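Local coordinates for glycosylation Associate Protein 2 (Streptococcus agalactiae serotype V, PDB 6OYC) that probably acts in the accessory Sec system, within a complex of Gap1, Gap2 and Gap3, in the glycosylation and secretion of a streptococcal surface glycoprotein, at residues E311-M316 against F323-D328; K317-P322 against W501-Y506. All blocks are in the same frame, centred on the assembly; numbering follows the deposited sequence.

Contact 1: residues E311-M316 against F323-D328; sequences EGFWMM and FMLICD
M316 and F323 meet closest here: the CB of M316 sits over one face of the F323 ring, 3.6 Å from F323 CD2 and 4.0 Å from the ring centroid. The line to that centroid leans 29° from the ring normal, which identifies a CH-pi contact. The M316 carbonyl group lies over the same face, its O 3.7 Å from F323 CD1. F323 leaves the strand toward the helix, and chi1 71° with chi2 -87° turns this face to M316. In M316 the first torsion, with CG anti to the carbonyl carbon, sends CG to within 3.8 Å of L325 CD2; the chain bends only beyond it, and the two side chains run past each other in opposite directions.

L325 is the second bump on the strand side, beside F323. Its two methyls divide the work: CD2 takes the side of M316 and of the backbone oxygens of E311 and G312, whereas CD1 fits against F313, 3.9 Å from F313 CA, and lies near the plane of the F313 ring, at its edge. The leucine thus fills the hollow between F313 and M316. Separately, F313 CE1 meets F323 CZ at 4.2 Å, near the plane of the F323 ring and at its edge. G312 is the N-cap residue, and its O accepts the N-H of M316 at 3.1 Å, the first turn of the helix over the strand.

The arrangement belongs to a beta-alpha-beta unit, strand 297-301, helix 313-318 and strand 323-327, as expected of an alpha/beta-hydrolase-like sheet. Strand 323-327 runs between strands 283-289 and 297-301; M324 and I326 point away from helix 313-318 and touch helix 341-358.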
loop_
_atom_site.group_PDB
_atom_site.type_symbol
_atom_site.label_atom_id
_atom_site.label_comp_id
_atom_site.label_asym_id
_atom_site.label_seq_id
_atom_site.Cartn_x
_atom_site.Cartn_y
_atom_site.Cartn_z
ATOM N N GLU B 311 5.074 5.086 0.843
ATOM C CA GLU B 311 5.991 6.194 1.059
ATOM C C GLU B 311 5.231 7.491 1.298
ATOM O O GLU B 311 4.155 7.716 0.733
ATOM C CB GLU B 311 6.883 6.398 -0.156
ATOM C CG GLU B 311 8.237 5.807 -0.054
ATOM C CD GLU B 311 9.096 6.193 -1.238
ATOM O OE1 GLU B 311 8.646 7.028 -2.075
ATOM O OE2 GLU B 311 10.216 5.653 -1.328
ATOM N N GLY B 312 5.818 8.363 2.119
ATOM C CA GLY B 312 5.361 9.739 2.193
ATOM C C GLY B 312 4.142 9.993 3.042
ATOM O O GLY B 312 3.459 10.997 2.826
ATOM N N PHE B 313 3.846 9.121 4.007
ATOM C CA PHE B 313 2.725 9.356 4.914
ATOM C C PHE B 313 2.890 10.669 5.675
ATOM O O PHE B 313 2.001 11.526 5.674
ATOM C CB PHE B 313 2.604 8.195 5.896
ATOM C CG PHE B 313 1.465 8.336 6.879
ATOM C CD1 PHE B 313 0.160 8.065 6.494
ATOM C CD2 PHE B 313 1.705 8.732 8.185
ATOM C CE1 PHE B 313 -0.886 8.172 7.390
ATOM C CE2 PHE B 313 0.664 8.856 9.097
ATOM C CZ PHE B 313 -0.638 8.574 8.697
ATOM N N TRP B 314 4.014 10.833 6.360
ATOM C CA TRP B 314 4.139 12.002 7.218
ATOM C C TRP B 314 4.249 13.284 6.402
ATOM O O TRP B 314 3.723 14.326 6.806
ATOM C CB TRP B 314 5.328 11.824 8.151
ATOM C CG TRP B 314 5.080 10.753 9.143
ATOM C CD1 TRP B 314 5.717 9.539 9.230
ATOM C CD2 TRP B 314 4.117 10.777 10.200
ATOM N NE1 TRP B 314 5.201 8.810 10.277
ATOM C CE2 TRP B 314 4.221 9.546 10.890
ATOM C CE3 TRP B 314 3.168 11.712 10.621
ATOM C CZ2 TRP B 314 3.420 9.230 11.981
ATOM C CZ3 TRP B 314 2.372 11.401 11.715
ATOM C CH2 TRP B 314 2.507 10.168 12.386
ATOM N N MET B 315 4.901 13.227 5.241
ATOM C CA MET B 315 5.000 14.414 4.401
ATOM C C MET B 315 3.629 14.878 3.941
ATOM O O MET B 315 3.338 16.079 3.949
ATOM C CB MET B 315 5.892 14.128 3.199
ATOM C CG MET B 315 5.891 15.226 2.156
ATOM S SD MET B 315 6.863 14.718 0.731
ATOM C CE MET B 315 5.728 13.597 -0.086
ATOM N N MET B 316 2.769 13.940 3.534
ATOM C CA MET B 316 1.444 14.314 3.057
ATOM C C MET B 316 0.505 14.651 4.203
ATOM O O MET B 316 -0.440 15.427 4.017
ATOM C CB MET B 316 0.846 13.196 2.204
ATOM C CG MET B 316 1.693 12.841 1.004
ATOM S SD MET B 316 2.056 14.277 -0.045
ATOM C CE MET B 316 0.480 14.459 -0.883
ATOM N N PHE B 323 -5.582 13.579 1.340
ATOM C CA PHE B 323 -4.485 12.970 0.599
ATOM C C PHE B 323 -4.668 11.471 0.400
ATOM O O PHE B 323 -5.348 10.776 1.166
ATOM C CB PHE B 323 -3.129 13.254 1.263
ATOM C CG PHE B 323 -2.890 12.537 2.572
ATOM C CD1 PHE B 323 -3.308 13.092 3.767
ATOM C CD2 PHE B 323 -2.175 11.332 2.603
ATOM C CE1 PHE B 323 -3.056 12.466 4.977
ATOM C CE2 PHE B 323 -1.907 10.687 3.813
ATOM C CZ PHE B 323 -2.352 11.249 5.004
ATOM N N MET B 324 -4.037 10.990 -0.659
ATOM C CA MET B 324 -4.058 9.595 -1.044
ATOM C C MET B 324 -2.624 9.160 -1.292
ATOM O O MET B 324 -1.830 9.922 -1.855
ATOM C CB MET B 324 -4.912 9.396 -2.291
ATOM C CG MET B 324 -5.300 7.973 -2.591
ATOM S SD MET B 324 -6.417 7.957 -4.011
ATOM C CE MET B 324 -6.429 6.216 -4.454
ATOM N N LEU B 325 -2.285 7.957 -0.828
ATOM C CA LEU B 325 -1.005 7.330 -1.134
ATOM C C LEU B 325 -1.231 6.093 -1.992
ATOM O O LEU B 325 -2.226 5.382 -1.826
ATOM C CB LEU B 325 -0.257 6.945 0.137
ATOM C CG LEU B 325 -0.283 7.960 1.276
ATOM C CD1 LEU B 325 0.430 7.364 2.488
ATOM C CD2 LEU B 325 0.365 9.284 0.835
ATOM N N ILE B 326 -0.312 5.848 -2.920
ATOM C CA ILE B 326 -0.363 4.712 -3.836
ATOM C C ILE B 326 1.032 4.099 -3.879
ATOM O O ILE B 326 2.018 4.813 -4.097
ATOM C CB ILE B 326 -0.821 5.136 -5.248
ATOM C CG1 ILE B 326 -1.932 6.201 -5.160
ATOM C CG2 ILE B 326 -1.266 3.927 -6.070
ATOM C CD1 ILE B 326 -2.694 6.432 -6.440
ATOM N N CYS B 327 1.117 2.788 -3.671
ATOM C CA CYS B 327 2.383 2.072 -3.768
ATOM C C CYS B 327 2.194 0.811 -4.605
ATOM O O CYS B 327 1.081 0.294 -4.744
ATOM C CB CYS B 327 2.941 1.701 -2.390
ATOM S SG CYS B 327 1.913 0.503 -1.513
ATOM N N ASP B 328 3.300 0.335 -5.164
ATOM C CA ASP B 328 3.303 -0.774 -6.120
ATOM C C ASP B 328 4.287 -1.818 -5.611
ATOM O O ASP B 328 5.514 -1.603 -5.690
ATOM C CB ASP B 328 3.674 -0.273 -7.513
ATOM C CG ASP B 328 3.845 -1.383 -8.520
ATOM O OD1 ASP B 328 3.603 -2.560 -8.175
ATOM O OD2 ASP B 328 4.223 -1.071 -9.680
#

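Contact 2: residues K317-P322 against W501-Y506; sequences KSMKTP and WFTSQY
M319 makes every contact between these segments, reaching from the turn that follows helix 313-318 to the flank of helix 495-514. Its apolar packing centres on Y506: M319 SD lies 3.7 Å from Y506 CB, and M319 CE follows at 3.8 Å from the same Y506 CB. The two side chains cross at about a right angle. With chi2 at -94° the methionine chain bends before the sulfur, after which chi3 (167°) carries the methyl onward in an extended course.

The sulfur also makes a Met-aromatic contact, 4.7 Å from the centroid of the Y506 ring. The line to the centroid leans 42° from the ring normal, an oblique approach. This joins the loop after helix 313-318 to helix 495-514, in what its clan suggests is an alpha/beta-hydrolase-like domain, next to the parallel strands; Y506 touches I366 on strand 365-370 and T298 on strand 297-301.

Polar groups enter at the margin. T503 OG1 is met by M319 CE at 3.7 Å, a van der Waals contact. The phenol end of Y506 turns elsewhere, its OH being hydrogen-bonded to S368 OG.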
loop_
_atom_site.group_PDB
_atom_site.type_symbol
_atom_site.label_atom_id
_atom_site.label_comp_id
_atom_site.label_asym_id
_atom_site.label_seq_id
_atom_site.Cartn_x
_atom_site.Cartn_y
_atom_site.Cartn_z
ATOM N N LYS B 317 0.743 14.087 5.388
ATOM C CA LYS B 317 -0.062 14.471 6.540
ATOM C C LYS B 317 0.216 15.913 6.951
ATOM O O LYS B 317 -0.683 16.603 7.450
ATOM C CB LYS B 317 0.197 13.520 7.706
ATOM C CG LYS B 317 -0.976 13.385 8.673
ATOM C CD LYS B 317 -0.879 12.089 9.485
ATOM C CE LYS B 317 -1.609 12.177 10.835
ATOM N NZ LYS B 317 -3.041 12.574 10.791
ATOM N N SER B 318 1.442 16.390 6.727
ATOM C CA SER B 318 1.814 17.726 7.170
ATOM C C SER B 318 1.167 18.820 6.330
ATOM O O SER B 318 1.073 19.964 6.791
ATOM C CB SER B 318 3.335 17.872 7.151
ATOM O OG SER B 318 3.828 17.771 5.833
ATOM N N MET B 319 0.711 18.498 5.123
ATOM C CA MET B 319 0.054 19.477 4.271
ATOM C C MET B 319 -1.364 19.801 4.712
ATOM O O MET B 319 -1.991 20.661 4.084
ATOM C CB MET B 319 0.029 18.970 2.832
ATOM C CG MET B 319 1.354 18.411 2.373
ATOM S SD MET B 319 2.325 19.654 1.523
ATOM C CE MET B 319 3.949 18.873 1.463
ATOM N N LYS B 320 -1.888 19.113 5.731
ATOM C CA LYS B 320 -3.216 19.383 6.284
ATOM C C LYS B 320 -4.283 19.426 5.189
ATOM O O LYS B 320 -5.331 20.064 5.327
ATOM C CB LYS B 320 -3.205 20.669 7.118
ATOM C CG LYS B 320 -2.147 20.669 8.233
ATOM C CD LYS B 320 -2.536 19.728 9.390
ATOM C CE LYS B 320 -2.038 20.237 10.750
ATOM N NZ LYS B 320 -3.112 20.258 11.806
ATOM N N THR B 321 -4.026 18.732 4.096
ATOM C CA THR B 321 -4.943 18.597 2.980
ATOM C C THR B 321 -5.403 17.141 2.861
ATOM O O THR B 321 -4.730 16.233 3.360
ATOM C CB THR B 321 -4.236 19.054 1.691
ATOM O OG1 THR B 321 -5.174 19.164 0.614
ATOM C CG2 THR B 321 -3.134 18.072 1.308
ATOM N N PRO B 322 -6.561 16.880 2.253
ATOM C CA PRO B 322 -6.938 15.482 1.990
ATOM C C PRO B 322 -5.919 14.845 1.069
ATOM O O PRO B 322 -5.432 15.484 0.131
ATOM C CB PRO B 322 -8.312 15.587 1.321
ATOM C CG PRO B 322 -8.814 16.967 1.675
ATOM C CD PRO B 322 -7.612 17.832 1.853
ATOM N N TRP B 501 12.423 21.325 -2.416
ATOM C CA TRP B 501 11.714 21.855 -3.573
ATOM C C TRP B 501 10.311 21.272 -3.667
ATOM O O TRP B 501 9.330 22.006 -3.849
ATOM C CB TRP B 501 12.498 21.557 -4.851
ATOM C CG TRP B 501 11.738 21.941 -6.081
ATOM C CD1 TRP B 501 11.717 23.165 -6.677
ATOM C CD2 TRP B 501 10.861 21.106 -6.852
ATOM N NE1 TRP B 501 10.895 23.145 -7.777
ATOM C CE2 TRP B 501 10.356 21.893 -7.907
ATOM C CE3 TRP B 501 10.460 19.770 -6.757
ATOM C CZ2 TRP B 501 9.471 21.388 -8.863
ATOM C CZ3 TRP B 501 9.580 19.271 -7.708
ATOM C CH2 TRP B 501 9.094 20.079 -8.743
ATOM N N PHE B 502 10.205 19.944 -3.556
ATOM C CA PHE B 502 8.918 19.264 -3.669
ATOM C C PHE B 502 7.933 19.778 -2.628
ATOM O O PHE B 502 6.789 20.119 -2.953
ATOM C CB PHE B 502 9.128 17.754 -3.525
ATOM C CG PHE B 502 7.873 16.925 -3.681
ATOM C CD1 PHE B 502 7.488 16.450 -4.932
ATOM C CD2 PHE B 502 7.112 16.571 -2.572
ATOM C CE1 PHE B 502 6.344 15.662 -5.080
ATOM C CE2 PHE B 502 5.972 15.784 -2.706
ATOM C CZ PHE B 502 5.586 15.331 -3.960
ATOM N N THR B 503 8.362 19.846 -1.368
ATOM C CA THR B 503 7.455 20.325 -0.335
ATOM C C THR B 503 7.180 21.820 -0.480
ATOM O O THR B 503 6.069 22.273 -0.178
ATOM C CB THR B 503 8.007 20.011 1.060
ATOM O OG1 THR B 503 7.174 20.636 2.043
ATOM C CG2 THR B 503 9.421 20.528 1.229
ATOM N N SER B 504 8.167 22.595 -0.948
ATOM C CA SER B 504 7.951 24.020 -1.183
ATOM C C SER B 504 6.970 24.239 -2.326
ATOM O O SER B 504 6.052 25.063 -2.225
ATOM C CB SER B 504 9.280 24.720 -1.479
ATOM O OG SER B 504 9.090 25.879 -2.275
ATOM N N GLN B 505 7.156 23.510 -3.428
ATOM C CA GLN B 505 6.221 23.612 -4.538
ATOM C C GLN B 505 4.804 23.264 -4.105
ATOM O O GLN B 505 3.838 23.848 -4.606
ATOM C CB GLN B 505 6.677 22.707 -5.674
ATOM C CG GLN B 505 6.481 23.308 -7.040
ATOM C CD GLN B 505 7.216 24.616 -7.219
ATOM O OE1 GLN B 505 8.264 24.845 -6.610
ATOM N NE2 GLN B 505 6.670 25.485 -8.061
ATOM N N TYR B 506 4.664 22.333 -3.159
ATOM C CA TYR B 506 3.344 22.003 -2.633
ATOM C C TYR B 506 2.769 23.153 -1.807
ATOM O O TYR B 506 1.619 23.561 -2.013
ATOM C CB TYR B 506 3.420 20.723 -1.792
ATOM C CG TYR B 506 2.775 19.509 -2.428
ATOM C CD1 TYR B 506 1.397 19.413 -2.547
ATOM C CD2 TYR B 506 3.548 18.449 -2.896
ATOM C CE1 TYR B 506 0.800 18.297 -3.126
ATOM C CE2 TYR B 506 2.959 17.323 -3.480
ATOM C CZ TYR B 506 1.585 17.253 -3.586
ATOM O OH TYR B 506 0.979 16.151 -4.158
#

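Along the chain, 311-316 comes first, then 317-322, 323-328 and finally 501-506. Contact 1 closes a short loop, with six residues between its segments, and ties helix 313-318 to the strand that follows it. Contact 2 closes a much longer one, spanning 178 residues, and brings 317-322, the segment that follows the helical part of contact 1, against the C-terminal helix 495-514. The segments alternate, so the two contacts cross: 317-322 is the connection that contact 1 spans. Their centres are 11 Å apart and they touch directly, M315 CE lying 3.4 Å from F502 CE2 and M316 CE 3.7 Å from Y506 OH. Helix 313-318 thus packs on both strand 323-327 and helix 495-514.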